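Local coordinates for sensory box/GGDEF family protein (Caulobacter crescentus, PDB 4YME), which probably takes part in cyclic di-GMP turnover at the membrane, represented here by its GGDEF domain, the diguanylate cyclase-like part of a longer protein, at residues Met18-Ala23 against Glu140-Asn145; Leu34-Ile39 against Ala144-Ala149; Ser75-Leu80 against Phe85-Ile90. All coordinates share one frame; numbering follows the deposited sequence.

Interaction 1: Met18-Ala23 against Glu140-Asn145; sequences MRLAAA and EALMAN
This is a thin apolar contact between two helices on the same face of the central sheet of the GGDEF domain. Leu20 of helix 13-30 meets Leu142 and Met143 of helix 139-156. The two segments bury only 115 Å² between them, and the meeting is made by side-chain ends while the backbones stay apart. Leu20 does the reaching. Its CG is anti to the backbone N (chi1 175°), which carries the fork toward the other helix, where its two methyls take different partners. Leu20 CD1 faces Leu142 CD1 at 4.4 Å, methyl to methyl. Leu20 CD2 lies 4.3 Å from the SE atom of Met143, which is a selenomethionine. Met143 is folded, with chi2 at -45°, rather than stretched out. A second conformer of Met143 was modelled, so this half of the contact describes one of two states.

Strands 33-41 and 84-91 add to the packing. Leu20 and Leu142 both pack on Val36. Leu20 also touches Val88, and Met143 touches Ile86 of strand 84-91 and Leu16 of helix 13-30. A polar link lies just beside the segments, where Glu140 OE2 is hydrogen-bonded to Gln17 NE2 and so ties the same two helices.

Across the segments themselves the contact is apolar and loose, at the outer limit of van der Waals touching. This is consistent with the helices being placed largely by the sheet on which both pack, with Leu20 bridging them lightly.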
# COMPACT_ATOMS: atom_id res chain seq x y z
N MSE A 18 5.58 -13.58 -2.25
CA MSE A 18 6.66 -14.20 -3.06
C MSE A 18 7.66 -13.13 -3.54
O MSE A 18 8.87 -13.31 -3.49
CB MSE A 18 6.13 -14.90 -4.29
CG MSE A 18 5.30 -16.06 -3.97
SE MSE A 18 4.58 -16.96 -5.54
CE MSE A 18 4.07 -15.59 -6.80
N ARG A 19 7.13 -12.04 -4.03
CA ARG A 19 7.97 -10.98 -4.57
C ARG A 19 8.74 -10.23 -3.47
O ARG A 19 9.88 -9.84 -3.67
CB ARG A 19 7.17 -10.04 -5.46
CG ARG A 19 6.82 -10.68 -6.84
CD ARG A 19 6.19 -9.67 -7.76
NE ARG A 19 7.18 -8.63 -8.11
CZ ARG A 19 6.94 -7.59 -8.92
NH1 ARG A 19 5.74 -7.45 -9.46
NH2 ARG A 19 7.87 -6.70 -9.17
N LEU A 20 8.12 -10.10 -2.30
CA LEU A 20 8.79 -9.46 -1.14
C LEU A 20 9.93 -10.34 -0.65
O LEU A 20 11.02 -9.88 -0.38
CB LEU A 20 7.75 -9.14 -0.06
CG LEU A 20 8.36 -8.57 1.24
CD1 LEU A 20 9.20 -7.34 0.97
CD2 LEU A 20 7.18 -8.21 2.17
N ALA A 21 9.68 -11.66 -0.57
CA ALA A 21 10.76 -12.57 -0.15
C ALA A 21 11.93 -12.49 -1.12
O ALA A 21 13.11 -12.46 -0.68
CB ALA A 21 10.25 -13.97 -0.04
N ALA A 22 11.63 -12.44 -2.42
CA ALA A 22 12.72 -12.35 -3.44
C ALA A 22 13.46 -11.02 -3.32
O ALA A 22 14.68 -10.95 -3.47
CB ALA A 22 12.16 -12.55 -4.82
N ALA A 23 12.71 -9.95 -3.04
CA ALA A 23 13.29 -8.61 -2.91
C ALA A 23 14.26 -8.56 -1.75
O ALA A 23 15.29 -7.90 -1.85
CB ALA A 23 12.18 -7.57 -2.71
N GLU A 140 7.18 -12.00 6.10
CA GLU A 140 6.10 -12.06 7.07
C GLU A 140 6.33 -11.10 8.22
O GLU A 140 5.37 -10.47 8.68
CB GLU A 140 5.99 -13.49 7.60
CG GLU A 140 5.54 -14.48 6.55
CD GLU A 140 6.59 -14.82 5.43
OE1 GLU A 140 7.87 -14.76 5.58
OE2 GLU A 140 6.06 -15.13 4.33
N ALA A 141 7.60 -10.99 8.68
CA ALA A 141 7.95 -10.06 9.75
C ALA A 141 7.70 -8.63 9.32
O ALA A 141 7.11 -7.87 10.07
CB ALA A 141 9.34 -10.22 10.20
N LEU A 142 8.13 -8.28 8.11
CA LEU A 142 7.89 -6.92 7.60
C LEU A 142 6.39 -6.63 7.42
O LEU A 142 5.97 -5.48 7.68
CB LEU A 142 8.56 -6.73 6.25
CG LEU A 142 10.08 -6.65 6.37
CD1 LEU A 142 10.77 -6.75 5.02
CD2 LEU A 142 10.53 -5.38 7.08
N MSE A 143 5.65 -7.60 6.92
CA MSE A 143 4.16 -7.50 6.73
C MSE A 143 3.49 -7.14 8.01
O MSE A 143 2.62 -6.22 8.08
CB MSE A 143 3.58 -8.87 6.39
CG MSE A 143 3.75 -9.26 5.01
SE MSE A 143 3.30 -7.70 4.00
CE MSE A 143 1.42 -8.02 3.83
N ALA A 144 3.80 -7.94 9.03
CA ALA A 144 3.17 -7.81 10.34
C ALA A 144 3.52 -6.49 10.98
O ALA A 144 2.65 -5.80 11.55
CB ALA A 144 3.58 -8.92 11.25
N ASN A 145 4.79 -6.13 10.92
CA ASN A 145 5.31 -4.88 11.51
C ASN A 145 4.71 -3.68 10.80
O ASN A 145 4.42 -2.66 11.44
CB ASN A 145 6.81 -4.77 11.39
CG ASN A 145 7.34 -3.58 12.12
OD1 ASN A 145 7.45 -2.49 11.57
ND2 ASN A 145 7.61 -3.77 13.40

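Interaction 2: Leu34-Ile39 against Ala144-Ala149; sequences LAVICI and ANADMA
Val36 and Cys38 of strand 33-41 make apolar contact with Ala146 of helix 139-156. This small residue points its CB at the strand. Val36 CG1 is 3.9 Å from Ala146 CB; with CG1 anti to the backbone N (chi1 175°), this branch is the one that meets Ala146, while CG2 turns to Leu142, a turn earlier in the same helix. Cys38 CB sits 4.0 Å from the same Ala146 CB. The methyl thus touches two alternate residues on one face of the strand.

Backbone contacts add to this. Ala146 CB lies 3.8 Å from Val36 O, and Cys38 CB lies 3.7 Å from Ala146 O. The axes are 7.5 Å apart at closest, at 46° to each other. Such a near approach suits an alanine.

The one polar neighbour is at the edge. Cys38 SG, in one of two conformers, is 3.8 Å from Asp147 OD1, a loose contact. That carboxylate also lies close to the like-charged Glu84.

Ile37 points to the other face of the sheet, where it packs on Leu102 and Leu106 of helix 95-109. Helices on both faces of an antiparallel sheet of order 2-3-1-4 belong to the GGDEF domain, an elaborated ferredoxin-like fold.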
# COMPACT_ATOMS: atom_id res chain seq x y z
N LEU A 34 14.93 -1.33 1.13
CA LEU A 34 13.66 -2.01 0.98
C LEU A 34 12.74 -1.58 2.12
O LEU A 34 13.11 -1.67 3.29
CB LEU A 34 13.88 -3.51 1.05
CG LEU A 34 12.67 -4.43 1.10
CD1 LEU A 34 11.89 -4.27 -0.10
CD2 LEU A 34 13.17 -5.91 1.37
N ALA A 35 11.55 -1.13 1.76
CA ALA A 35 10.50 -0.68 2.71
C ALA A 35 9.17 -1.27 2.35
O ALA A 35 8.89 -1.50 1.13
CB ALA A 35 10.37 0.82 2.71
N VAL A 36 8.36 -1.54 3.35
CA VAL A 36 7.00 -2.05 3.17
C VAL A 36 6.06 -1.04 3.76
O VAL A 36 6.17 -0.70 4.94
CB VAL A 36 6.82 -3.43 3.79
CG1 VAL A 36 5.41 -3.92 3.72
CG2 VAL A 36 7.88 -4.41 3.14
N ILE A 37 5.08 -0.63 2.97
CA ILE A 37 4.13 0.39 3.31
C ILE A 37 2.75 -0.20 3.29
O ILE A 37 2.30 -0.65 2.23
CB ILE A 37 4.21 1.57 2.37
CG1 ILE A 37 5.62 2.16 2.36
CG2 ILE A 37 3.20 2.62 2.75
CD1 ILE A 37 5.94 3.14 1.29
N CYS A 38 2.08 -0.21 4.43
CA CYS A 38 0.71 -0.67 4.53
C CYS A 38 -0.24 0.53 4.53
O CYS A 38 -0.03 1.49 5.26
CB CYS A 38 0.59 -1.50 5.81
SG CYS A 38 -0.98 -2.32 6.12
N ILE A 39 -1.29 0.47 3.71
CA ILE A 39 -2.15 1.61 3.46
C ILE A 39 -3.59 1.21 3.63
O ILE A 39 -3.97 0.12 3.22
CB ILE A 39 -2.03 2.06 1.99
CG1 ILE A 39 -0.59 2.45 1.66
CG2 ILE A 39 -3.04 3.16 1.64
CD1 ILE A 39 -0.27 2.51 0.17
N ALA A 144 3.80 -7.94 9.03
CA ALA A 144 3.17 -7.81 10.34
C ALA A 144 3.52 -6.49 10.98
O ALA A 144 2.65 -5.80 11.55
CB ALA A 144 3.58 -8.92 11.25
N ASN A 145 4.79 -6.13 10.92
CA ASN A 145 5.31 -4.88 11.51
C ASN A 145 4.71 -3.68 10.80
O ASN A 145 4.42 -2.66 11.44
CB ASN A 145 6.81 -4.77 11.39
CG ASN A 145 7.34 -3.58 12.12
OD1 ASN A 145 7.45 -2.49 11.57
ND2 ASN A 145 7.61 -3.77 13.40
N ALA A 146 4.49 -3.78 9.49
CA ALA A 146 3.90 -2.63 8.77
C ALA A 146 2.44 -2.47 9.15
O ALA A 146 1.96 -1.36 9.22
CB ALA A 146 4.05 -2.79 7.25
N ASP A 147 1.77 -3.57 9.42
CA ASP A 147 0.36 -3.52 9.84
C ASP A 147 0.25 -2.90 11.26
O ASP A 147 -0.66 -2.08 11.55
CB ASP A 147 -0.20 -4.95 9.81
CG ASP A 147 -1.71 -5.01 9.90
OD1 ASP A 147 -2.39 -4.31 9.09
OD2 ASP A 147 -2.20 -5.81 10.74
N MSE A 148 1.17 -3.25 12.14
CA MSE A 148 1.26 -2.65 13.45
C MSE A 148 1.54 -1.14 13.32
O MSE A 148 0.94 -0.31 14.03
CB MSE A 148 2.32 -3.33 14.28
CG MSE A 148 2.43 -2.90 15.60
SE MSE A 148 3.37 -4.17 16.80
CE MSE A 148 5.08 -4.09 15.95
N ALA A 149 2.45 -0.79 12.41
CA ALA A 149 2.75 0.62 12.16
C ALA A 149 1.53 1.36 11.65
O ALA A 149 1.31 2.51 12.01
CB ALA A 149 3.92 0.70 11.18

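Interaction 3: Ser75-Leu80 against Phe85-Ile90; sequences SFAARL and FIVVQI
Arg79 lies along the ring of Phe85 where two antiparallel strands, 76-81 and 84-91, form a hairpin. Its CB starts 3.8 Å from Phe85 CE2. Next, CG stands over one face of the ring, offset toward the rim, 4.0 Å from the Phe85 centroid, in a CH-pi contact. CD continues across to Phe85 CZ at 3.8 Å. The chain then bends at chi3 (74°) and leaves the ring. Beyond the bend, NE makes a salt bridge with Asp5, and NH1 is hydrogen-bonded to Gly82 O in the turn. The aliphatic part thus covers the ring while the charged end is linked to the turn and to Asp5 near the N-terminus.

On the opposite face of the sheet, Phe76 and Val88 lie side by side. Phe76 chi1 is 47°, with CG between the backbone N and the carbonyl carbon. This folds the ring over Val88, whose CB is 3.8 Å from the Phe76 centroid, under one face. With an alanine here, Val88 would probably lose the flat cover over its CB and both methyls, and Arg19 its cation-pi partner. The end of Leu80 swings to Ile86, where Leu80 CD1 meets Ile86 CG1 at 3.7 Å.

Four backbone hydrogen bonds join the strands at Phe76-Val88 and Ala78-Ile86; Val88 N to Phe76 O is 2.8 Å. A side chain extends the ladder: Ile90 N donates to Ser75 OG at 3.1 Å, with an N-H...O angle of 156°.

Phe85 closes the Gly-Gly-Asp-Glu-Phe signature that names the family and runs through the turn. Regular backbone bonding, with an aromatic ring packed on each side of the sheet, is consistent with a well-ordered base for that turn.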
# COMPACT_ATOMS: atom_id res chain seq x y z
N SER A 75 9.70 -1.56 -7.70
CA SER A 75 8.71 -1.48 -6.62
C SER A 75 7.42 -2.11 -7.13
O SER A 75 7.21 -2.29 -8.33
CB SER A 75 8.55 -0.02 -6.21
OG SER A 75 9.77 0.47 -5.70
N PHE A 76 6.52 -2.43 -6.21
CA PHE A 76 5.27 -3.09 -6.59
C PHE A 76 4.20 -2.87 -5.54
O PHE A 76 4.47 -2.52 -4.39
CB PHE A 76 5.51 -4.60 -6.87
CG PHE A 76 6.31 -5.33 -5.81
CD1 PHE A 76 7.69 -5.33 -5.87
CD2 PHE A 76 5.69 -6.09 -4.82
CE1 PHE A 76 8.46 -6.01 -4.93
CE2 PHE A 76 6.46 -6.79 -3.93
CZ PHE A 76 7.84 -6.75 -4.00
N ALA A 77 2.96 -3.10 -5.95
CA ALA A 77 1.76 -2.84 -5.14
C ALA A 77 0.83 -4.02 -5.19
O ALA A 77 0.71 -4.71 -6.21
CB ALA A 77 1.09 -1.62 -5.58
N ALA A 78 0.12 -4.21 -4.09
CA ALA A 78 -0.82 -5.30 -3.86
C ALA A 78 -2.07 -4.81 -3.14
O ALA A 78 -1.99 -3.80 -2.44
CB ALA A 78 -0.21 -6.38 -3.02
N ARG A 79 -3.19 -5.49 -3.32
CA ARG A 79 -4.35 -5.29 -2.44
C ARG A 79 -4.51 -6.60 -1.68
O ARG A 79 -4.53 -7.68 -2.28
CB ARG A 79 -5.62 -4.98 -3.23
CG ARG A 79 -6.81 -4.67 -2.30
CD ARG A 79 -8.09 -4.28 -3.02
NE ARG A 79 -8.69 -5.43 -3.61
CZ ARG A 79 -9.69 -6.15 -3.08
NH1 ARG A 79 -10.27 -5.87 -1.90
NH2 ARG A 79 -10.12 -7.18 -3.74
N LEU A 80 -4.57 -6.53 -0.35
CA LEU A 80 -4.71 -7.80 0.42
C LEU A 80 -6.13 -8.35 0.40
O LEU A 80 -6.33 -9.57 0.30
CB LEU A 80 -4.17 -7.64 1.83
CG LEU A 80 -2.70 -7.19 1.85
CD1 LEU A 80 -2.15 -6.92 3.29
CD2 LEU A 80 -1.88 -8.28 1.16
N PHE A 85 -4.02 -2.06 1.33
CA PHE A 85 -3.06 -2.12 0.23
C PHE A 85 -1.66 -2.16 0.79
O PHE A 85 -1.40 -1.74 1.95
CB PHE A 85 -3.22 -0.93 -0.65
CG PHE A 85 -4.57 -0.85 -1.36
CD1 PHE A 85 -5.68 -0.33 -0.76
CD2 PHE A 85 -4.67 -1.28 -2.68
CE1 PHE A 85 -6.88 -0.23 -1.45
CE2 PHE A 85 -5.87 -1.20 -3.37
CZ PHE A 85 -7.01 -0.67 -2.74
N ILE A 86 -0.72 -2.68 -0.00
CA ILE A 86 0.68 -2.71 0.37
C ILE A 86 1.49 -2.22 -0.80
O ILE A 86 1.26 -2.63 -1.96
CB ILE A 86 1.15 -4.12 0.72
CG1 ILE A 86 0.40 -4.68 1.90
CG2 ILE A 86 2.68 -4.17 0.90
CD1 ILE A 86 0.91 -4.28 3.15
N VAL A 87 2.47 -1.37 -0.52
CA VAL A 87 3.47 -1.00 -1.51
C VAL A 87 4.82 -1.41 -1.00
O VAL A 87 5.17 -1.17 0.17
CB VAL A 87 3.47 0.52 -1.79
CG1 VAL A 87 4.66 0.91 -2.61
CG2 VAL A 87 2.14 0.95 -2.43
N VAL A 88 5.57 -2.11 -1.84
CA VAL A 88 6.95 -2.45 -1.55
C VAL A 88 7.86 -1.59 -2.39
O VAL A 88 7.79 -1.60 -3.61
CB VAL A 88 7.22 -3.96 -1.78
CG1 VAL A 88 8.70 -4.26 -1.55
CG2 VAL A 88 6.32 -4.83 -0.94
N GLN A 89 8.72 -0.83 -1.69
CA GLN A 89 9.64 0.10 -2.33
C GLN A 89 11.05 -0.48 -2.29
O GLN A 89 11.58 -0.79 -1.24
CB GLN A 89 9.66 1.41 -1.55
CG GLN A 89 10.58 2.42 -2.20
CD GLN A 89 10.88 3.59 -1.26
OE1 GLN A 89 11.18 3.41 -0.06
NE2 GLN A 89 10.81 4.76 -1.81
N ILE A 90 11.65 -0.61 -3.49
CA ILE A 90 13.07 -0.88 -3.63
C ILE A 90 13.71 0.38 -4.21
O ILE A 90 13.32 0.85 -5.27
CB ILE A 90 13.33 -2.06 -4.56
CG1 ILE A 90 12.81 -3.36 -3.97
CG2 ILE A 90 14.84 -2.22 -4.78
CD1 ILE A 90 12.79 -4.58 -4.91

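All three contacts are buried, but at different depths. The centre of interaction 3 is about 5 Å from the centre of the chain, that of interaction 2 about 8 Å and that of interaction 1 about 13 Å. Interaction 3 buries the most surface and is the one with hydrogen bonds between its segments. Interactions 1 and 2 share helix 139-156 and rely on side-chain packing; in interaction 2 the exposed Asp147 lies at the edge. The sheet connects them. Ile39 N approaches Phe85 O at 2.8 Å, a probable hydrogen bond, so the strands of interactions 2 and 3 are neighbours. Val36 and Val88 both carry Leu20 of interaction 1.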